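BH0236 protein (PDB 5T7A) probably binds beta-1,3-glucan through its family 56 carbohydrate-binding module, the fragment in this crystal, a compact all-beta domain. Local coordinates at residues 63-67 with 93-98. Numbering follows the deposited sequence.
Sequences HLKVN and GDVLEY. With EDO (1,2-ethanediol), chain E; EDO (1,2-ethanediol), chain F.
The amide of Asn67 and the carboxylate of Asp94 meet with their planes 76° apart, Asn67 ND2 giving a weak hydrogen bond to Asp94 OD1 at 3.3 Å while Asp94 OD2 is taken by Ser91 N. Asn67 OD1 accepts Val95 N at 2.9 Å, the donor lying above the carbonyl plane instead of on a lone pair. The Tyr98 ring has Leu96 O, from its own strand, in plane at its edge. Asn67 N returns a bond to Val95 O, so backbone and side chain together clasp Val95; asparagine suits this site because it tolerates left-handed backbone angles and its amide oxygen replaces a strand carbonyl. Antiparallel pairing continues where Lys65 N bonds to Glu97 O and Glu97 N to Lys65 O, both at 2.9 Å. On the other face, Leu96, its CG swung anti to the backbone N (chi1 169°), sets CD1 4.1 Å from both Leu64 CB and Val66 CG2; Leu64 and Leu96 pack against Ile49, while Val66 touches Leu90. Across the sheet, Lys65 makes a cation-pi contact with Trp113, which Glu97 also touches. The chemistry thus divides the strand pair into an apolar inner face and a polar outer one, with an amide prolonging the backbone pairing where strand 60-66 ends.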
ATOM      1  N   HIS A  63       3.509  -3.175  -4.528  1.00  8.99           N
ATOM      2  CA  HIS A  63       3.944  -2.926  -5.946  1.00  9.80           C
ATOM      3  C   HIS A  63       3.460  -1.519  -6.243  1.00 10.39           C
ATOM      4  O   HIS A  63       2.295  -1.208  -5.971  1.00 11.24           O
ATOM      5  CB  HIS A  63       3.271  -3.913  -6.880  1.00 10.15           C
ATOM      6  CG  HIS A  63       3.304  -5.319  -6.374  1.00  9.99           C
ATOM      7  ND1 HIS A  63       4.488  -6.028  -6.207  1.00 10.43           N
ATOM      8  CD2 HIS A  63       2.335  -6.110  -5.889  1.00 10.72           C
ATOM      9  CE1 HIS A  63       4.225  -7.202  -5.666  1.00 10.73           C
ATOM     10  NE2 HIS A  63       2.928  -7.290  -5.475  1.00 12.58           N
ATOM     11  N   LEU A  64       4.357  -0.609  -6.692  1.00 10.37           N
ATOM     12  CA  LEU A  64       3.910   0.775  -6.907  1.00 11.07           C
ATOM     13  C   LEU A  64       4.504   1.376  -8.144  1.00 12.15           C
ATOM     14  O   LEU A  64       5.583   0.968  -8.605  1.00 12.71           O
ATOM     15  CB  LEU A  64       4.103   1.617  -5.662  1.00 12.56           C
ATOM     16  CG  LEU A  64       5.522   1.831  -5.140  1.00 12.52           C
ATOM     17  CD1 LEU A  64       6.124   2.989  -5.910  1.00 13.68           C
ATOM     18  CD2 LEU A  64       5.516   2.085  -3.620  1.00 12.44           C
ATOM     19  N   LYS A  65       3.774   2.343  -8.673  1.00 13.39           N
ATOM     20  CA  LYS A  65       4.293   3.182  -9.761  1.00 16.19           C
ATOM     21  C   LYS A  65       3.822   4.575  -9.547  1.00 15.95           C
ATOM     22  O   LYS A  65       2.709   4.813  -9.085  1.00 14.37           O
ATOM     23  CB  LYS A  65       3.659   2.754 -11.072  1.00 19.42           C
ATOM     24  CG  LYS A  65       3.924   1.381 -11.561  1.00 26.23           C
ATOM     25  CD  LYS A  65       2.895   1.058 -12.657  1.00 26.48           C
ATOM     26  CE  LYS A  65       3.190  -0.298 -13.200  1.00 31.83           C
ATOM     27  NZ  LYS A  65       2.604  -0.512 -14.552  1.00 34.98           N
ATOM     28  N   VAL A  66       4.610   5.546 -10.003  1.00 15.85           N
ATOM     29  CA  VAL A  66       4.244   6.932  -9.871  1.00 17.54           C
ATOM     30  C   VAL A  66       4.181   7.547 -11.291  1.00 18.33           C
ATOM     31  O   VAL A  66       5.160   7.393 -12.026  1.00 19.20           O
ATOM     32  CB  VAL A  66       5.279   7.681  -9.061  1.00 17.79           C
ATOM     33  CG1 VAL A  66       4.902   9.169  -9.032  1.00 18.85           C
ATOM     34  CG2 VAL A  66       5.440   7.139  -7.639  1.00 19.94           C
ATOM     35  N   ASN A  67       3.063   8.189 -11.629  1.00 19.12           N
ATOM     36  CA  ASN A  67       2.808   8.782 -13.000  1.00 21.71           C
ATOM     37  C   ASN A  67       3.168   7.760 -14.087  1.00 25.32           C
ATOM     38  O   ASN A  67       3.837   8.069 -15.106  1.00 26.02           O
ATOM     39  CB  ASN A  67       3.630  10.057 -13.148  1.00 23.47           C
ATOM     40  CG  ASN A  67       3.273  11.116 -12.103  1.00 22.92           C
ATOM     41  OD1 ASN A  67       2.108  11.264 -11.788  1.00 26.03           O
ATOM     42  ND2 ASN A  67       4.262  11.762 -11.509  1.00 24.38           N
ATOM     43  N   GLY A  93      -0.408  16.738  -7.634  1.00 24.45           N
ATOM     44  CA  GLY A  93      -0.615  16.186  -8.960  1.00 25.63           C
ATOM     45  C   GLY A  93       0.011  14.821  -9.298  1.00 23.55           C
ATOM     46  O   GLY A  93      -0.370  14.237 -10.313  1.00 24.25           O
ATOM     47  N   ASP A  94       0.980  14.343  -8.509  1.00 23.61           N
ATOM     48  CA  ASP A  94       1.530  12.997  -8.701  1.00 21.59           C
ATOM     49  C   ASP A  94       0.402  11.948  -8.587  1.00 22.65           C
ATOM     50  O   ASP A  94      -0.520  12.074  -7.751  1.00 22.27           O
ATOM     51  CB  ASP A  94       2.705  12.715  -7.778  1.00 24.77           C
ATOM     52  CG  ASP A  94       3.928  13.518  -8.143  1.00 23.07           C
ATOM     53  OD1 ASP A  94       3.895  14.113  -9.196  1.00 29.31           O
ATOM     54  OD2 ASP A  94       4.916  13.490  -7.407  1.00 29.70           O
ATOM     55  N   VAL A  95       0.406  10.970  -9.503  1.00 20.10           N
ATOM     56  CA  VAL A  95      -0.477   9.804  -9.409  1.00 17.69           C
ATOM     57  C   VAL A  95       0.320   8.569  -8.896  1.00 14.89           C
ATOM     58  O   VAL A  95       1.287   8.100  -9.508  1.00 17.15           O
ATOM     59  CB  VAL A  95      -1.241   9.493 -10.715  1.00 18.95           C
ATOM     60  CG1 VAL A  95      -1.933   8.173 -10.670  1.00 18.06           C
ATOM     61  CG2 VAL A  95      -2.237  10.589 -11.032  1.00 20.39           C
ATOM     62  N   LEU A  96      -0.124   8.020  -7.772  1.00 13.39           N
ATOM     63  CA  LEU A  96       0.496   6.814  -7.200  1.00 12.50           C
ATOM     64  C   LEU A  96      -0.480   5.666  -7.417  1.00 12.21           C
ATOM     65  O   LEU A  96      -1.626   5.699  -6.997  1.00 11.69           O
ATOM     66  CB  LEU A  96       0.772   7.050  -5.708  1.00 13.44           C
ATOM     67  CG  LEU A  96       1.176   5.795  -4.915  1.00 12.19           C
ATOM     68  CD1 LEU A  96       2.569   5.372  -5.297  1.00 13.28           C
ATOM     69  CD2 LEU A  96       1.141   6.182  -3.444  1.00 12.76           C
ATOM     70  N   GLU A  97       0.008   4.624  -8.091  1.00 11.50           N
ATOM     71  CA  GLU A  97      -0.765   3.396  -8.260  1.00 11.86           C
ATOM     72  C   GLU A  97      -0.076   2.321  -7.438  1.00  9.93           C
ATOM     73  O   GLU A  97       1.144   2.240  -7.420  1.00 10.32           O
ATOM     74  CB  GLU A  97      -0.920   3.012  -9.727  1.00 15.23           C
ATOM     75  CG  GLU A  97      -1.996   3.895 -10.427  1.00 19.69           C
ATOM     76  CD  GLU A  97      -2.068   3.571 -11.877  1.00 21.93           C
ATOM     77  OE1 GLU A  97      -1.121   3.989 -12.582  1.00 23.93           O
ATOM     78  OE2 GLU A  97      -3.062   2.919 -12.285  1.00 25.38           O
ATOM     79  N   TYR A  98      -0.852   1.445  -6.794  1.00  9.09           N
ATOM     80  CA  TYR A  98      -0.285   0.524  -5.834  1.00  9.03           C
ATOM     81  C   TYR A  98      -1.157  -0.700  -5.729  1.00  9.22           C
ATOM     82  O   TYR A  98      -2.376  -0.649  -5.880  1.00 10.23           O
ATOM     83  CB  TYR A  98      -0.107   1.161  -4.461  1.00  9.65           C
ATOM     84  CG  TYR A  98      -1.360   1.705  -3.829  1.00  9.05           C
ATOM     85  CD1 TYR A  98      -1.859   2.961  -4.194  1.00  9.14           C
ATOM     86  CD2 TYR A  98      -2.028   1.026  -2.824  1.00  8.23           C
ATOM     87  CE1 TYR A  98      -2.990   3.472  -3.635  1.00  8.74           C
ATOM     88  CE2 TYR A  98      -3.144   1.513  -2.260  1.00  8.24           C
ATOM     89  CZ  TYR A  98      -3.648   2.719  -2.626  1.00  8.72           C
ATOM     90  OH  TYR A  98      -4.791   3.196  -2.031  1.00  9.62           O
TER
HETATM   91  C1  EDO E1103      -0.540   0.201 -13.104  1.00 39.05           C
HETATM   92  O1  EDO E1103       0.319   0.182 -14.231  1.00 37.91           O
HETATM   93  C2  EDO E1103      -1.815  -0.440 -13.548  1.00 37.49           C
HETATM   94  O2  EDO E1103      -2.849   0.529 -13.686  1.00 38.35           O
HETATM   95  C1  EDO F1104       8.673   6.209 -10.167  1.00 37.84           C
HETATM   96  O1  EDO F1104      10.017   5.892  -9.872  1.00 42.50           O
HETATM   97  C2  EDO F1104       7.867   4.945  -9.895  1.00 31.76           C
HETATM   98  O2  EDO F1104       7.063   4.514 -11.004  1.00 26.71           O